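Local coordinates for protein oxalate oxidase 1 (Hordeum vulgare, PDB 1FI2) that oxidises oxalate with molecular oxygen to carbon dioxide and hydrogen peroxide in the plant cell wall, and also has superoxide dismutase activity, as a manganese-containing homohexamer, at residues H88-R92 and A93-G97; V122-A125 and G126-F129. All coordinates share one frame; numbering follows the deposited sequence.

Contact 1: H88-R92 and A93-G97. With MN (manganese (II) ion), chain B.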
loop_
_atom_site.group_PDB
_atom_site.type_symbol
_atom_site.label_atom_id
_atom_site.label_comp_id
_atom_site.label_asym_id
_atom_site.label_seq_id
_atom_site.Cartn_x
_atom_site.Cartn_y
_atom_site.Cartn_z
ATOM N N HIS A 88 12.213 0.588 23.483
ATOM C CA HIS A 88 11.338 -0.374 22.818
ATOM C C HIS A 88 11.144 -0.046 21.348
ATOM O O HIS A 88 11.633 0.969 20.849
ATOM C CB HIS A 88 9.985 -0.451 23.533
ATOM C CG HIS A 88 9.202 0.824 23.478
ATOM N ND1 HIS A 88 9.455 1.883 24.322
ATOM C CD2 HIS A 88 8.178 1.208 22.673
ATOM C CE1 HIS A 88 8.616 2.870 24.043
ATOM N NE2 HIS A 88 7.836 2.482 23.054
ATOM N N ILE A 89 10.482 -0.927 20.603
ATOM C CA ILE A 89 10.228 -0.798 19.175
ATOM C C ILE A 89 8.801 -1.222 18.830
ATOM O O ILE A 89 8.286 -2.190 19.386
ATOM C CB ILE A 89 11.207 -1.663 18.351
ATOM C CG1 ILE A 89 12.599 -1.026 18.311
ATOM C CG2 ILE A 89 10.745 -1.905 16.918
ATOM C CD1 ILE A 89 13.761 -1.974 18.378
ATOM N N HIS A 90 8.178 -0.519 17.892
ATOM C CA HIS A 90 6.900 -0.909 17.309
ATOM C C HIS A 90 7.188 -1.433 15.906
ATOM O O HIS A 90 7.558 -0.665 15.016
ATOM C CB HIS A 90 5.905 0.262 17.231
ATOM C CG HIS A 90 5.721 0.872 18.590
ATOM N ND1 HIS A 90 5.050 0.217 19.597
ATOM C CD2 HIS A 90 6.158 2.034 19.119
ATOM C CE1 HIS A 90 5.075 0.951 20.694
ATOM N NE2 HIS A 90 5.747 2.059 20.431
ATOM N N PRO A 91 7.037 -2.739 15.699
ATOM C CA PRO A 91 7.342 -3.360 14.437
ATOM C C PRO A 91 6.491 -2.929 13.262
ATOM O O PRO A 91 6.936 -3.125 12.125
ATOM C CB PRO A 91 7.149 -4.860 14.682
ATOM C CG PRO A 91 6.379 -4.982 15.943
ATOM C CD PRO A 91 6.629 -3.724 16.729
ATOM N N ARG A 92 5.258 -2.478 13.491
ATOM C CA ARG A 92 4.361 -2.196 12.373
ATOM C C ARG A 92 3.765 -0.801 12.364
ATOM O O ARG A 92 2.710 -0.607 11.736
ATOM C CB ARG A 92 3.253 -3.268 12.360
ATOM C CG ARG A 92 3.726 -4.655 11.951
ATOM C CD ARG A 92 2.641 -5.703 12.081
ATOM N NE ARG A 92 2.094 -5.812 13.413
ATOM C CZ ARG A 92 2.514 -6.528 14.439
ATOM N NH1 ARG A 92 3.582 -7.313 14.361
ATOM N NH2 ARG A 92 1.833 -6.462 15.575
ATOM N N ALA A 93 4.445 0.195 12.942
ATOM C CA ALA A 93 3.885 1.541 12.909
ATOM C C ALA A 93 4.793 2.668 13.378
ATOM O O ALA A 93 5.670 2.506 14.212
ATOM C CB ALA A 93 2.640 1.582 13.807
ATOM N N THR A 94 4.433 3.859 12.903
ATOM C CA THR A 94 4.977 5.128 13.363
ATOM C C THR A 94 4.129 5.582 14.553
ATOM O O THR A 94 2.921 5.349 14.567
ATOM C CB THR A 94 4.904 6.210 12.269
ATOM O OG1 THR A 94 5.746 5.867 11.156
ATOM C CG2 THR A 94 5.333 7.578 12.790
ATOM N N GLU A 95 4.747 6.214 15.536
ATOM C CA GLU A 95 4.041 6.725 16.707
ATOM C C GLU A 95 4.120 8.249 16.735
ATOM O O GLU A 95 5.149 8.842 16.408
ATOM C CB GLU A 95 4.633 6.133 17.984
ATOM C CG GLU A 95 4.157 6.712 19.301
ATOM C CD GLU A 95 4.945 6.205 20.492
ATOM O OE1 GLU A 95 5.742 5.260 20.318
ATOM O OE2 GLU A 95 4.803 6.739 21.609
ATOM N N ILE A 96 3.012 8.871 17.117
ATOM C CA ILE A 96 2.942 10.333 17.228
ATOM C C ILE A 96 2.271 10.657 18.555
ATOM O O ILE A 96 1.167 10.176 18.824
ATOM C CB ILE A 96 2.278 10.943 15.991
ATOM C CG1 ILE A 96 2.393 12.471 15.993
ATOM C CG2 ILE A 96 0.825 10.512 15.838
ATOM C CD1 ILE A 96 2.073 13.102 14.651
ATOM N N GLY A 97 2.968 11.375 19.446
ATOM C CA GLY A 97 2.400 11.583 20.772
ATOM C C GLY A 97 2.466 12.992 21.323
ATOM O O GLY A 97 3.140 13.872 20.796
HETATM MN MN MN B . 6.542 3.788 21.719
HETATM O O HOH W 1 6.764 5.587 23.023
HETATM O O HOH W 2 4.629 3.069 23.044
#
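Glu95 OE1 and His90 NE2 grip the same manganese ion, the carboxylate oxygen at 2.2 Å from the metal. His90 NE2 binds it at 2.3 Å, and the two ligand atoms stand 3.2 Å apart as neighbours in its coordination shell, not as a hydrogen-bonded pair. The His90 imidazole and the Glu95 carboxylate are turned steeply against each other, 74° between their planes. His88 NE2, also 2.3 Å from the manganese, comes in almost opposite Glu95 OE1, which keeps these two ligands 4.4 Å from each other. Water 1 sits nearly opposite His90 NE2, and water 2, at 2.4 Å from the manganese, lies in plane at the edge of the His90 ring; His137 supplies the sixth ligand. Glu95 binds through one oxygen only. Its other oxygen, OE2, accepts a 2.7 Å hydrogen bond from water 1, tying that water to the carboxylate. With CG anti to the backbone N (chi1 171°) and the chain extended beyond it, Glu95 reaches across from its strand to the metal. The spacing His-x-His-x4-Glu is the first metal-binding motif of the cupin beta barrel. A type I turn from His90 to Ala93 brings the chain back, so that both histidines and the glutamate face one ion; His90 and Glu95 also bind oxalate. Second-shell bonds from His88 ND1 to Pro86 O and from His90 ND1 to Gly159 O set the ring rotations and leave each NE2 for manganese. Arg92, third residue of the turn, reaches away from the metal, and its NH1 forms a salt bridge with Asp8 of a neighbouring subunit.

Contact 2: V122-A125 and G126-F129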
loop_
_atom_site.group_PDB
_atom_site.type_symbol
_atom_site.label_atom_id
_atom_site.label_comp_id
_atom_site.label_asym_id
_atom_site.label_seq_id
_atom_site.Cartn_x
_atom_site.Cartn_y
_atom_site.Cartn_z
ATOM N N VAL A 122 13.698 17.079 26.397
ATOM C CA VAL A 122 12.726 17.094 27.493
ATOM C C VAL A 122 11.434 17.685 26.921
ATOM O O VAL A 122 11.444 18.802 26.407
ATOM C CB VAL A 122 13.198 17.889 28.712
ATOM C CG1 VAL A 122 12.136 17.924 29.802
ATOM C CG2 VAL A 122 14.491 17.284 29.254
ATOM N N VAL A 123 10.385 16.876 26.871
ATOM C CA VAL A 123 9.099 17.262 26.302
ATOM C C VAL A 123 8.105 17.556 27.415
ATOM O O VAL A 123 7.948 16.752 28.339
ATOM C CB VAL A 123 8.560 16.152 25.381
ATOM C CG1 VAL A 123 7.251 16.555 24.714
ATOM C CG2 VAL A 123 9.583 15.786 24.312
ATOM N N ARG A 124 7.461 18.725 27.369
ATOM C CA ARG A 124 6.528 19.121 28.424
ATOM C C ARG A 124 5.086 19.225 27.959
ATOM O O ARG A 124 4.780 18.928 26.804
ATOM C CB ARG A 124 7.019 20.439 29.056
ATOM C CG ARG A 124 8.378 20.283 29.717
ATOM C CD ARG A 124 8.856 21.492 30.495
ATOM N NE ARG A 124 10.198 21.270 31.034
ATOM C CZ ARG A 124 11.338 21.450 30.385
ATOM N NH1 ARG A 124 11.347 21.888 29.131
ATOM N NH2 ARG A 124 12.500 21.199 30.984
ATOM N N ALA A 125 4.177 19.600 28.856
ATOM C CA ALA A 125 2.755 19.668 28.548
ATOM C C ALA A 125 2.425 20.384 27.248
ATOM O O ALA A 125 2.814 21.523 27.005
ATOM C CB ALA A 125 2.001 20.341 29.695
ATOM N N GLY A 126 1.687 19.700 26.370
ATOM C CA GLY A 126 1.276 20.225 25.087
ATOM C C GLY A 126 2.285 20.059 23.961
ATOM O O GLY A 126 1.967 20.359 22.806
ATOM N N GLU A 127 3.491 19.607 24.274
ATOM C CA GLU A 127 4.532 19.423 23.266
ATOM C C GLU A 127 4.446 18.021 22.680
ATOM O O GLU A 127 4.022 17.085 23.365
ATOM C CB GLU A 127 5.899 19.722 23.876
ATOM C CG GLU A 127 5.968 21.111 24.512
ATOM C CD GLU A 127 7.393 21.500 24.852
ATOM O OE1 GLU A 127 8.106 20.700 25.487
ATOM O OE2 GLU A 127 7.819 22.614 24.473
ATOM N N THR A 128 4.818 17.877 21.413
ATOM C CA THR A 128 4.687 16.599 20.717
ATOM C C THR A 128 5.994 16.023 20.193
ATOM O O THR A 128 7.009 16.705 20.074
ATOM C CB THR A 128 3.726 16.763 19.513
ATOM O OG1 THR A 128 4.202 17.847 18.704
ATOM C CG2 THR A 128 2.301 17.062 19.953
ATOM N N PHE A 129 5.940 14.733 19.859
ATOM C CA PHE A 129 7.077 13.993 19.338
ATOM C C PHE A 129 6.630 12.956 18.307
ATOM O O PHE A 129 5.472 12.540 18.292
ATOM C CB PHE A 129 7.833 13.281 20.463
ATOM C CG PHE A 129 7.045 12.295 21.276
ATOM C CD1 PHE A 129 6.900 10.979 20.872
ATOM C CD2 PHE A 129 6.452 12.683 22.468
ATOM C CE1 PHE A 129 6.179 10.078 21.629
ATOM C CE2 PHE A 129 5.728 11.789 23.236
ATOM C CZ PHE A 129 5.590 10.482 22.808
HETATM O O HOH W 3 9.158 22.758 27.412
#
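The side chains of Val123 and Glu127 lie alongside each other and run opposite ways, with Val123 CG1 3.5 Å from Glu127 CB. The glutamate runs back over the type II turn from Arg124 to Glu127: CG stands anti to its own carbonyl carbon (chi1 -55°), and the extended chain carries OE1 to within 2.8 Å of Arg124 N. That bond is nearly straight, 166° at the hydrogen, and meets OE1 on the anti side of the carboxylate. Glu127 N returns a 2.9 Å bond to Arg124 O, closing the turn, with Gly126 taking the positive phi of its third position. The extended chain of Arg124 carries its guanidinium beyond direct contact with Glu127, one face over Val122 CG1; water 3 bridges the two, accepting from Arg124 NH1 and donating weakly to Glu127 OE1. Cutting Glu127 back to an alanine would probably leave Arg124 N without its side-chain acceptor and the turn tied by the backbone bond alone. Arg124 NE forms a salt bridge with Glu103. The turn joins strand 118-124, at the margin of one sheet, to strand 128-131 of the other; Val123 packs on Val99 and Val106, and Thr128 and Phe129 pair antiparallel with a strand of the second subunit.

Contact 1 precedes contact 2 along the chain, and their centres lie about 17 Å apart. Each is a connection between the two antiparallel sheets of the cupin barrel: contact 1 leads from strand 84-89 to strand 95-101, and contact 2 from strand 118-124 to strand 128-131. Strands 95-101 and 128-131 are antiparallel neighbours, and here the contacts meet, with a probable hydrogen bond from Gly97 N to Phe129 O at 3.0 Å. Phe129 CE1 also packs 3.6 Å from Glu95 OE2, so contact 2 sends an aromatic ring up to a metal ligand. Both touch the second subunit, linking the metal-bearing barrel to the hexamer interface.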